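Local coordinates for regulatory protein YycH-like domain-containing protein (Eubacterium rectale, PDB 5COZ) that is of unknown function but, as a YycH-like protein with a lipoprotein-type signal, is probably exported and may act in regulation at the cell envelope, at residues N187-L192 against D210-F215; E170-T175 against L244-D249; L126-D131 against I253-I258. All coordinates share one frame; numbering follows the deposited sequence.

Contact 1 of 3, residues N187-L192 against D210-F215. With NA (sodium ion), chain B.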
loop_
_atom_site.group_PDB
_atom_site.type_symbol
_atom_site.label_atom_id
_atom_site.label_comp_id
_atom_site.label_asym_id
_atom_site.label_seq_id
_atom_site.Cartn_x
_atom_site.Cartn_y
_atom_site.Cartn_z
ATOM N N ASN A 187 -2.899 2.838 9.653
ATOM C CA ASN A 187 -3.182 1.748 8.735
ATOM C C ASN A 187 -4.541 2.052 8.091
ATOM O O ASN A 187 -5.235 3.008 8.489
ATOM C CB ASN A 187 -3.141 0.384 9.440
ATOM C CG ASN A 187 -3.909 0.353 10.705
ATOM O OD1 ASN A 187 -5.125 0.474 10.684
ATOM N ND2 ASN A 187 -3.204 0.270 11.841
ATOM N N GLU A 188 -4.861 1.329 7.041
ATOM C CA GLU A 188 -6.131 1.459 6.345
ATOM C C GLU A 188 -6.918 0.184 6.574
ATOM O O GLU A 188 -6.354 -0.910 6.523
ATOM C CB GLU A 188 -5.920 1.683 4.837
ATOM C CG GLU A 188 -5.260 3.021 4.543
ATOM C CD GLU A 188 -4.836 3.194 3.099
ATOM O OE1 GLU A 188 -4.881 2.212 2.319
ATOM O OE2 GLU A 188 -4.418 4.328 2.759
ATOM N N LEU A 189 -8.207 0.324 6.811
ATOM C CA LEU A 189 -9.061 -0.818 7.060
ATOM C C LEU A 189 -10.136 -0.935 5.981
ATOM O O LEU A 189 -10.915 0.002 5.757
ATOM C CB LEU A 189 -9.689 -0.679 8.458
ATOM C CG LEU A 189 -10.720 -1.775 8.827
ATOM C CD1 LEU A 189 -10.126 -3.186 8.724
ATOM C CD2 LEU A 189 -11.247 -1.573 10.229
ATOM N N TYR A 190 -10.255 -2.148 5.418
ATOM C CA TYR A 190 -11.254 -2.483 4.406
ATOM C C TYR A 190 -12.179 -3.533 4.977
ATOM O O TYR A 190 -11.729 -4.484 5.632
ATOM C CB TYR A 190 -10.534 -2.973 3.121
ATOM C CG TYR A 190 -9.601 -1.899 2.593
ATOM C CD1 TYR A 190 -10.088 -0.854 1.819
ATOM C CD2 TYR A 190 -8.267 -1.854 2.985
ATOM C CE1 TYR A 190 -9.275 0.211 1.441
ATOM C CE2 TYR A 190 -7.428 -0.810 2.582
ATOM C CZ TYR A 190 -7.950 0.231 1.832
ATOM O OH TYR A 190 -7.174 1.280 1.422
ATOM N N VAL A 191 -13.486 -3.327 4.818
ATOM C CA VAL A 191 -14.511 -4.225 5.355
ATOM C C VAL A 191 -15.071 -5.085 4.232
ATOM O O VAL A 191 -15.792 -4.595 3.341
ATOM C CB VAL A 191 -15.619 -3.430 6.076
ATOM C CG1 VAL A 191 -16.667 -4.396 6.651
ATOM C CG2 VAL A 191 -15.034 -2.549 7.200
ATOM N N LEU A 192 -14.730 -6.379 4.258
ATOM C CA LEU A 192 -15.150 -7.293 3.200
ATOM C C LEU A 192 -16.350 -8.093 3.703
ATOM O O LEU A 192 -16.227 -9.228 4.185
ATOM C CB LEU A 192 -13.978 -8.190 2.792
ATOM C CG LEU A 192 -12.929 -7.609 1.819
ATOM C CD1 LEU A 192 -12.290 -6.304 2.320
ATOM C CD2 LEU A 192 -11.854 -8.640 1.561
ATOM N N ASP A 210 -17.382 -12.833 6.183
ATOM C CA ASP A 210 -17.056 -11.492 6.664
ATOM C C ASP A 210 -15.595 -11.428 7.103
ATOM O O ASP A 210 -15.165 -12.207 7.960
ATOM C CB ASP A 210 -18.000 -11.056 7.785
ATOM C CG ASP A 210 -19.414 -10.771 7.333
ATOM O OD1 ASP A 210 -19.693 -10.885 6.113
ATOM O OD2 ASP A 210 -20.244 -10.420 8.191
ATOM N N THR A 211 -14.844 -10.506 6.509
ATOM C CA THR A 211 -13.405 -10.399 6.740
ATOM C C THR A 211 -12.988 -8.945 6.849
ATOM O O THR A 211 -13.460 -8.103 6.075
ATOM C CB THR A 211 -12.695 -11.061 5.526
ATOM O OG1 THR A 211 -13.090 -12.440 5.427
ATOM C CG2 THR A 211 -11.173 -10.995 5.598
ATOM N N TYR A 212 -12.123 -8.641 7.819
ATOM C CA TYR A 212 -11.465 -7.336 7.867
ATOM C C TYR A 212 -10.147 -7.446 7.123
ATOM O O TYR A 212 -9.451 -8.448 7.315
ATOM C CB TYR A 212 -11.113 -6.946 9.305
ATOM C CG TYR A 212 -12.242 -6.527 10.200
ATOM C CD1 TYR A 212 -12.994 -5.383 9.920
ATOM C CD2 TYR A 212 -12.496 -7.204 11.384
ATOM C CE1 TYR A 212 -13.985 -4.943 10.788
ATOM C CE2 TYR A 212 -13.467 -6.756 12.277
ATOM C CZ TYR A 212 -14.204 -5.618 11.980
ATOM O OH TYR A 212 -15.178 -5.195 12.860
ATOM N N VAL A 213 -9.762 -6.445 6.344
ATOM C CA VAL A 213 -8.450 -6.426 5.695
ATOM C C VAL A 213 -7.740 -5.155 6.100
ATOM O O VAL A 213 -8.215 -4.058 5.785
ATOM C CB VAL A 213 -8.533 -6.533 4.156
ATOM C CG1 VAL A 213 -7.144 -6.364 3.509
ATOM C CG2 VAL A 213 -9.148 -7.864 3.730
ATOM N N PHE A 214 -6.599 -5.293 6.776
ATOM C CA PHE A 214 -5.775 -4.133 7.064
ATOM C C PHE A 214 -4.658 -4.017 6.088
ATOM O O PHE A 214 -4.037 -5.019 5.734
ATOM C CB PHE A 214 -5.135 -4.244 8.457
ATOM C CG PHE A 214 -6.153 -4.040 9.540
ATOM C CD1 PHE A 214 -6.882 -5.115 10.049
ATOM C CD2 PHE A 214 -6.334 -2.790 10.108
ATOM C CE1 PHE A 214 -7.825 -4.917 11.070
ATOM C CE2 PHE A 214 -7.294 -2.586 11.109
ATOM C CZ PHE A 214 -8.025 -3.654 11.585
ATOM N N PHE A 215 -4.365 -2.776 5.691
ATOM C CA PHE A 215 -3.139 -2.434 4.998
ATOM C C PHE A 215 -2.285 -1.702 5.978
ATOM O O PHE A 215 -2.680 -0.655 6.466
ATOM C CB PHE A 215 -3.332 -1.540 3.747
ATOM C CG PHE A 215 -3.836 -2.161 2.476
ATOM C CD1 PHE A 215 -4.398 -3.441 2.469
ATOM C CD2 PHE A 215 -3.745 -1.472 1.275
ATOM C CE1 PHE A 215 -4.921 -3.987 1.276
ATOM C CE2 PHE A 215 -4.224 -2.035 0.083
ATOM C CZ PHE A 215 -4.800 -3.283 0.091
HETATM NA NA NA B . -21.859 -11.637 5.130
HETATM O O HOH W 1 -22.654 -11.385 7.512
HETATM O O HOH W 2 -21.423 -13.861 5.456
#
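Strands 188-192 and 211-215 run antiparallel, their axes 4.7 Å apart at 158°, joined by six backbone hydrogen bonds in the pairs Glu188-Phe215, Tyr190-Val213 and Leu192-Thr211. They form a beta hairpin with a long irregular connection, part of a large antiparallel sheet. The face bearing Leu189, Tyr212 and Phe214 is covered by helix 165-178. Here Leu189, with CG anti to its own N (chi1 175°), lays CD1 over the centre of the Phe214 ring, a CH-pi contact 3.6 Å from CD1 to the ring centroid. The same methyl lies 3.8 Å from Tyr212 CD1, so a branched leucine suits the place between two aromatic rings. Asn187 OD1 approaches the edge of the Phe214 ring in its plane, 3.5 Å from CD2, where the ring hydrogens are slightly positive; its ND2 is held by Glu169 OE2. On the opposite face, Tyr190 turns its edge to the face of Phe215 in a tilted edge-to-face pair, planes at 55°, CE2 standing over the ring centre. Tyr190 OH donates to Glu188 OE1 at 2.6 Å, meeting that oxygen from above the carboxylate plane, while OE2 makes a salt bridge to Arg227; both buried oxygens are thus engaged. Farther along, Leu192 CD2 packs 3.6 Å from Val213 CG2. Beyond the last pair, Asp210 OD1 binds sodium at 2.5 Å, with Gln208 OE1 and two waters as further ligands, one of these waters also donating to Asp210 OD2 at 2.7 Å.

Contact 2 of 3, residues E170-T175 against L244-D249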
loop_
_atom_site.group_PDB
_atom_site.type_symbol
_atom_site.label_atom_id
_atom_site.label_comp_id
_atom_site.label_asym_id
_atom_site.label_seq_id
_atom_site.Cartn_x
_atom_site.Cartn_y
_atom_site.Cartn_z
ATOM N N GLU A 170 -5.891 -4.082 16.939
ATOM C CA GLU A 170 -4.927 -4.500 17.957
ATOM C C GLU A 170 -4.255 -5.819 17.560
ATOM O O GLU A 170 -3.040 -5.965 17.734
ATOM C CB GLU A 170 -5.614 -4.622 19.321
ATOM C CG GLU A 170 -5.921 -3.261 19.928
ATOM C CD GLU A 170 -6.814 -3.200 21.157
ATOM O OE1 GLU A 170 -7.420 -4.233 21.519
ATOM O OE2 GLU A 170 -6.938 -2.096 21.735
ATOM N N LEU A 171 -5.016 -6.768 16.964
ATOM C CA LEU A 171 -4.429 -8.021 16.510
ATOM C C LEU A 171 -3.494 -7.791 15.303
ATOM O O LEU A 171 -2.431 -8.411 15.219
ATOM C CB LEU A 171 -5.538 -9.025 16.163
ATOM C CG LEU A 171 -5.095 -10.402 15.662
ATOM C CD1 LEU A 171 -4.097 -11.089 16.624
ATOM C CD2 LEU A 171 -6.310 -11.268 15.376
ATOM N N ALA A 172 -3.879 -6.888 14.384
ATOM C CA ALA A 172 -3.010 -6.599 13.222
ATOM C C ALA A 172 -1.672 -5.965 13.688
ATOM O O ALA A 172 -0.610 -6.374 13.224
ATOM C CB ALA A 172 -3.732 -5.681 12.255
ATOM N N VAL A 173 -1.739 -5.041 14.685
ATOM C CA VAL A 173 -0.556 -4.346 15.224
ATOM C C VAL A 173 0.350 -5.364 15.945
ATOM O O VAL A 173 1.569 -5.366 15.750
ATOM C CB VAL A 173 -1.024 -3.177 16.140
ATOM C CG1 VAL A 173 0.122 -2.667 17.026
ATOM C CG2 VAL A 173 -1.610 -2.034 15.305
ATOM N N LYS A 174 -0.263 -6.260 16.731
ATOM C CA LYS A 174 0.460 -7.312 17.452
ATOM C C LYS A 174 1.150 -8.258 16.452
ATOM O O LYS A 174 2.307 -8.625 16.659
ATOM C CB LYS A 174 -0.511 -8.076 18.373
ATOM C CG LYS A 174 0.093 -9.250 19.138
ATOM C CD LYS A 174 -1.044 -10.071 19.759
ATOM C CE LYS A 174 -0.586 -11.360 20.402
ATOM N NZ LYS A 174 -0.007 -11.127 21.748
ATOM N N THR A 175 0.483 -8.568 15.322
ATOM C CA THR A 175 1.061 -9.468 14.311
ATOM C C THR A 175 2.259 -8.812 13.606
ATOM O O THR A 175 3.278 -9.467 13.402
ATOM C CB THR A 175 -0.016 -9.895 13.305
ATOM O OG1 THR A 175 -1.094 -10.492 14.039
ATOM C CG2 THR A 175 0.504 -10.902 12.281
ATOM N N LEU A 244 1.624 -4.197 3.703
ATOM C CA LEU A 244 1.579 -5.461 4.450
ATOM C C LEU A 244 0.068 -5.716 4.652
ATOM O O LEU A 244 -0.631 -4.896 5.293
ATOM C CB LEU A 244 2.330 -5.293 5.789
ATOM C CG LEU A 244 2.135 -6.416 6.831
ATOM C CD1 LEU A 244 2.695 -7.745 6.355
ATOM C CD2 LEU A 244 2.801 -6.017 8.213
ATOM N N VAL A 245 -0.461 -6.796 4.016
ATOM C CA VAL A 245 -1.892 -7.078 4.042
ATOM C C VAL A 245 -2.187 -8.120 5.115
ATOM O O VAL A 245 -1.601 -9.197 5.083
ATOM C CB VAL A 245 -2.393 -7.529 2.660
ATOM C CG1 VAL A 245 -3.922 -7.698 2.687
ATOM C CG2 VAL A 245 -2.003 -6.520 1.573
ATOM N N ILE A 246 -3.023 -7.769 6.094
ATOM C CA ILE A 246 -3.398 -8.705 7.157
ATOM C C ILE A 246 -4.896 -8.761 7.200
ATOM O O ILE A 246 -5.551 -7.754 7.494
ATOM C CB ILE A 246 -2.818 -8.272 8.520
ATOM C CG1 ILE A 246 -1.293 -7.916 8.408
ATOM C CG2 ILE A 246 -3.092 -9.386 9.571
ATOM C CD1 ILE A 246 -0.563 -7.625 9.810
ATOM N N ALA A 247 -5.451 -9.926 6.888
ATOM C CA ALA A 247 -6.911 -10.086 6.925
ATOM C C ALA A 247 -7.307 -11.028 8.024
ATOM O O ALA A 247 -6.531 -11.936 8.360
ATOM C CB ALA A 247 -7.423 -10.608 5.600
HETATM N N MSE A 248 -8.521 -10.849 8.560
HETATM C CA MSE A 248 -9.012 -11.760 9.591
HETATM C C MSE A 248 -10.513 -11.935 9.502
HETATM O O MSE A 248 -11.238 -11.014 9.118
HETATM C CB MSE A 248 -8.625 -11.284 10.987
HETATM C CG MSE A 248 -9.124 -9.897 11.292
HETATM SE SE MSE A 248 -8.210 -9.095 12.782
HETATM C CE MSE A 248 -6.505 -8.784 12.065
ATOM N N ASP A 249 -10.966 -13.132 9.819
ATOM C CA ASP A 249 -12.374 -13.482 9.823
ATOM C C ASP A 249 -12.671 -14.018 11.228
ATOM O O ASP A 249 -11.830 -13.890 12.125
ATOM C CB ASP A 249 -12.699 -14.468 8.689
ATOM C CG ASP A 249 -11.868 -15.740 8.670
ATOM O OD1 ASP A 249 -11.403 -16.175 9.763
ATOM O OD2 ASP A 249 -11.723 -16.332 7.580
#
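Leu171 meets selenomethionine Met248 through one methyl: CD2 lies 3.9 Å from SE, and the two chains lie alongside one another, running in opposite senses. The CB of Leu171 points toward the strand, and a chi1 of 180°, with CG anti to the backbone N, carries CG and CD2 on to Met248 SE. Met248 was modelled in two conformations, and in the one described its chain bends at the selenium, bringing CE under the helix, so the details at its end deserve some caution. One residue on, Ala172 presents its small CB to the ends of two longer chains. Ala172 CB is 4.2 Å from Met248 CE, while Ile246 CD1 comes within 3.6 Å of Ala172 O, so the isoleucine methyl packs on the helix backbone, approachable there because alanine has only a methyl. The arrangement is that of an alpha helix lying on one face of an antiparallel beta sheet: the axes of 170-175 and 244-249 are 9.4 Å apart and run at 135°, and Ile246 and Met248, two residues apart on the strand, point the same way, toward the helix. Ile253 of the adjoining strand also touches both Leu171 and Met248, while Ala168, one turn earlier in the helix, packs on Met248 as well. Thr175, a turn later than Leu171, adds its CB at 4.2 Å from Ile246 CD1. Being buried, its hydroxyl needs a partner, and it turns back into its own helix: Thr175 OG1 donates to Leu171 O at 2.7 Å. Leu171 O also accepts the regular helical bond from Thr175 N at 2.9 Å, the two donors arriving from opposite faces of the carbonyl plane.

Contact 3 of 3, residues L126-D131 against I253-I258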
loop_
_atom_site.group_PDB
_atom_site.type_symbol
_atom_site.label_atom_id
_atom_site.label_comp_id
_atom_site.label_asym_id
_atom_site.label_seq_id
_atom_site.Cartn_x
_atom_site.Cartn_y
_atom_site.Cartn_z
ATOM N N LEU A 126 3.580 -15.193 1.635
ATOM C CA LEU A 126 2.126 -15.218 1.712
ATOM C C LEU A 126 1.662 -16.393 2.549
ATOM O O LEU A 126 1.991 -17.536 2.221
ATOM C CB LEU A 126 1.517 -15.313 0.297
ATOM C CG LEU A 126 -0.032 -15.453 0.204
ATOM C CD1 LEU A 126 -0.727 -14.189 0.725
ATOM C CD2 LEU A 126 -0.486 -15.731 -1.225
ATOM N N ALA A 127 0.875 -16.129 3.589
ATOM C CA ALA A 127 0.222 -17.168 4.379
ATOM C C ALA A 127 -1.290 -16.992 4.208
ATOM O O ALA A 127 -1.787 -15.869 4.294
ATOM C CB ALA A 127 0.617 -17.095 5.846
ATOM N N GLU A 128 -2.013 -18.054 3.926
ATOM C CA GLU A 128 -3.464 -17.892 3.767
ATOM C C GLU A 128 -4.224 -19.152 4.072
ATOM O O GLU A 128 -3.723 -20.253 3.873
ATOM C CB GLU A 128 -3.826 -17.410 2.346
ATOM C CG GLU A 128 -3.396 -18.334 1.215
ATOM C CD GLU A 128 -3.528 -17.790 -0.195
ATOM O OE1 GLU A 128 -3.933 -16.619 -0.373
ATOM O OE2 GLU A 128 -3.240 -18.560 -1.137
ATOM N N THR A 129 -5.447 -18.974 4.564
ATOM C CA THR A 129 -6.407 -20.062 4.706
ATOM C C THR A 129 -7.168 -20.119 3.406
ATOM O O THR A 129 -7.096 -19.176 2.611
ATOM C CB THR A 129 -7.356 -19.864 5.897
ATOM O OG1 THR A 129 -8.197 -18.728 5.612
ATOM C CG2 THR A 129 -6.625 -19.714 7.219
ATOM N N HIS A 130 -7.914 -21.219 3.172
ATOM C CA HIS A 130 -8.712 -21.313 1.957
ATOM C C HIS A 130 -9.747 -20.152 1.904
ATOM O O HIS A 130 -9.869 -19.486 0.883
ATOM C CB HIS A 130 -9.406 -22.684 1.919
ATOM C CG HIS A 130 -10.357 -22.851 0.778
ATOM N ND1 HIS A 130 -9.909 -22.932 -0.527
ATOM C CD2 HIS A 130 -11.709 -22.916 0.785
ATOM C CE1 HIS A 130 -10.997 -23.053 -1.272
ATOM N NE2 HIS A 130 -12.103 -23.038 -0.527
ATOM N N ASP A 131 -10.416 -19.858 3.030
ATOM C CA ASP A 131 -11.392 -18.763 3.079
ATOM C C ASP A 131 -10.711 -17.385 2.879
ATOM O O ASP A 131 -11.248 -16.523 2.180
ATOM C CB ASP A 131 -12.161 -18.762 4.407
ATOM C CG ASP A 131 -13.091 -19.951 4.611
ATOM O OD1 ASP A 131 -13.294 -20.722 3.644
ATOM O OD2 ASP A 131 -13.629 -20.099 5.737
ATOM N N ILE A 253 -6.713 -14.689 11.916
ATOM C CA ILE A 253 -5.995 -14.246 10.728
ATOM C C ILE A 253 -6.236 -15.255 9.605
ATOM O O ILE A 253 -6.096 -16.457 9.830
ATOM C CB ILE A 253 -4.476 -14.062 11.024
ATOM C CG1 ILE A 253 -4.222 -13.127 12.249
ATOM C CG2 ILE A 253 -3.671 -13.625 9.776
ATOM C CD1 ILE A 253 -4.636 -11.692 12.100
ATOM N N SER A 254 -6.591 -14.778 8.419
ATOM C CA SER A 254 -6.876 -15.658 7.293
ATOM C C SER A 254 -5.994 -15.390 6.074
ATOM O O SER A 254 -6.016 -16.175 5.135
ATOM C CB SER A 254 -8.342 -15.468 6.898
ATOM O OG SER A 254 -8.518 -14.114 6.490
ATOM N N PHE A 255 -5.243 -14.280 6.061
ATOM C CA PHE A 255 -4.434 -13.894 4.912
ATOM C C PHE A 255 -3.376 -12.927 5.376
ATOM O O PHE A 255 -3.694 -11.973 6.087
ATOM C CB PHE A 255 -5.357 -13.238 3.854
ATOM C CG PHE A 255 -4.705 -12.868 2.549
ATOM C CD1 PHE A 255 -4.052 -11.650 2.402
ATOM C CD2 PHE A 255 -4.810 -13.701 1.444
ATOM C CE1 PHE A 255 -3.475 -11.291 1.178
ATOM C CE2 PHE A 255 -4.249 -13.330 0.215
ATOM C CZ PHE A 255 -3.610 -12.120 0.090
ATOM N N LEU A 256 -2.103 -13.186 5.018
ATOM C CA LEU A 256 -1.009 -12.357 5.453
ATOM C C LEU A 256 -0.038 -12.282 4.301
ATOM O O LEU A 256 0.549 -13.304 3.931
ATOM C CB LEU A 256 -0.378 -12.986 6.720
ATOM C CG LEU A 256 0.544 -12.149 7.577
ATOM C CD1 LEU A 256 -0.064 -10.892 7.948
ATOM C CD2 LEU A 256 0.836 -12.871 8.882
ATOM N N ASP A 257 0.060 -11.105 3.678
ATOM C CA ASP A 257 0.920 -10.930 2.511
ATOM C C ASP A 257 1.974 -9.879 2.824
ATOM O O ASP A 257 1.651 -8.714 3.115
ATOM C CB ASP A 257 0.076 -10.524 1.287
ATOM C CG ASP A 257 0.716 -10.791 -0.069
ATOM O OD1 ASP A 257 1.791 -11.430 -0.108
ATOM O OD2 ASP A 257 0.085 -10.465 -1.095
ATOM N N ILE A 258 3.240 -10.310 2.798
ATOM C CA ILE A 258 4.362 -9.444 3.116
ATOM C C ILE A 258 4.990 -8.970 1.831
ATOM O O ILE A 258 5.366 -9.790 1.002
ATOM C CB ILE A 258 5.406 -10.177 3.984
ATOM C CG1 ILE A 258 4.758 -10.826 5.254
ATOM C CG2 ILE A 258 6.578 -9.225 4.387
ATOM C CD1 ILE A 258 5.788 -11.601 6.108
#
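Ser254 O accepts from Thr129 N at 2.9 Å along a nearly straight N-H line (169°), and the CA-H of Glu128 makes a weaker contact with it. A third approach, from Thr129 OG1, is weak and undecided. Thr129 OG1 itself accepts from Gly132 N, which makes Thr129 the N-cap of helix 130-137; OG1 lies between the backbone N and carbonyl carbon (chi1 67°), and a threonine suits an N-cap because its short hydroxyl can reach a first-turn backbone N-H. Ala127 and Leu256 form the hydrogen-bonded antiparallel pair, with Leu256 N bonded to Ala127 O at 2.8 Å and Ala127 N to Leu256 O at 2.9 Å. Their side chains lie on the face packed against helix 73-87, through Leu83. The two strands, 125-128 and 252-258, are neighbours in a large antiparallel sheet, and at Ser254 and Phe255 a classic beta bulge sets both residues opposite Ala247 of the next strand. On the other face Phe255 offers a flat surface: Leu126 CD1 sits above its ring, offset toward the rim, 3.6 Å from CZ. That leucine methyl also lies 3.8 Å from Asp257 CG, bridging aromatic and acidic neighbours. Glu128 runs beside Phe255 in the same direction, its carboxylate turned 47° from the ring and OE1 3.4 Å from Phe255 CE2. A serine in place of Phe255 would probably open a gap beneath Leu126 CD1 and leave the Glu128 carboxylate without the ring beside it, both side chains then having more freedom to turn. Ser254 CB, at the bulge, lies 3.5 Å from Thr129 OG1.

All three contacts reach one antiparallel sheet: contacts 1 and 3 are strand pairs, and contact 2 packs helix 165-178 on it. Contacts 1 and 2, with centres 9 Å apart, join where strands 211-220 and 244-249 pair: Phe214 N lies 2.8 Å from Ile246 O, a probable hydrogen bond. Contacts 2 and 3, 10 Å apart, meet through the next strand pair, Ala247 N lying 2.8 Å from Phe255 O. Contact 1 is nested in the loop closed by contact 2, and that in the loop closed by contact 3. The sodium ion sits at the end of contact 1, held by Asp210 and Gln208, while the Ser254 side chain in contact 3 is about 14 Å away.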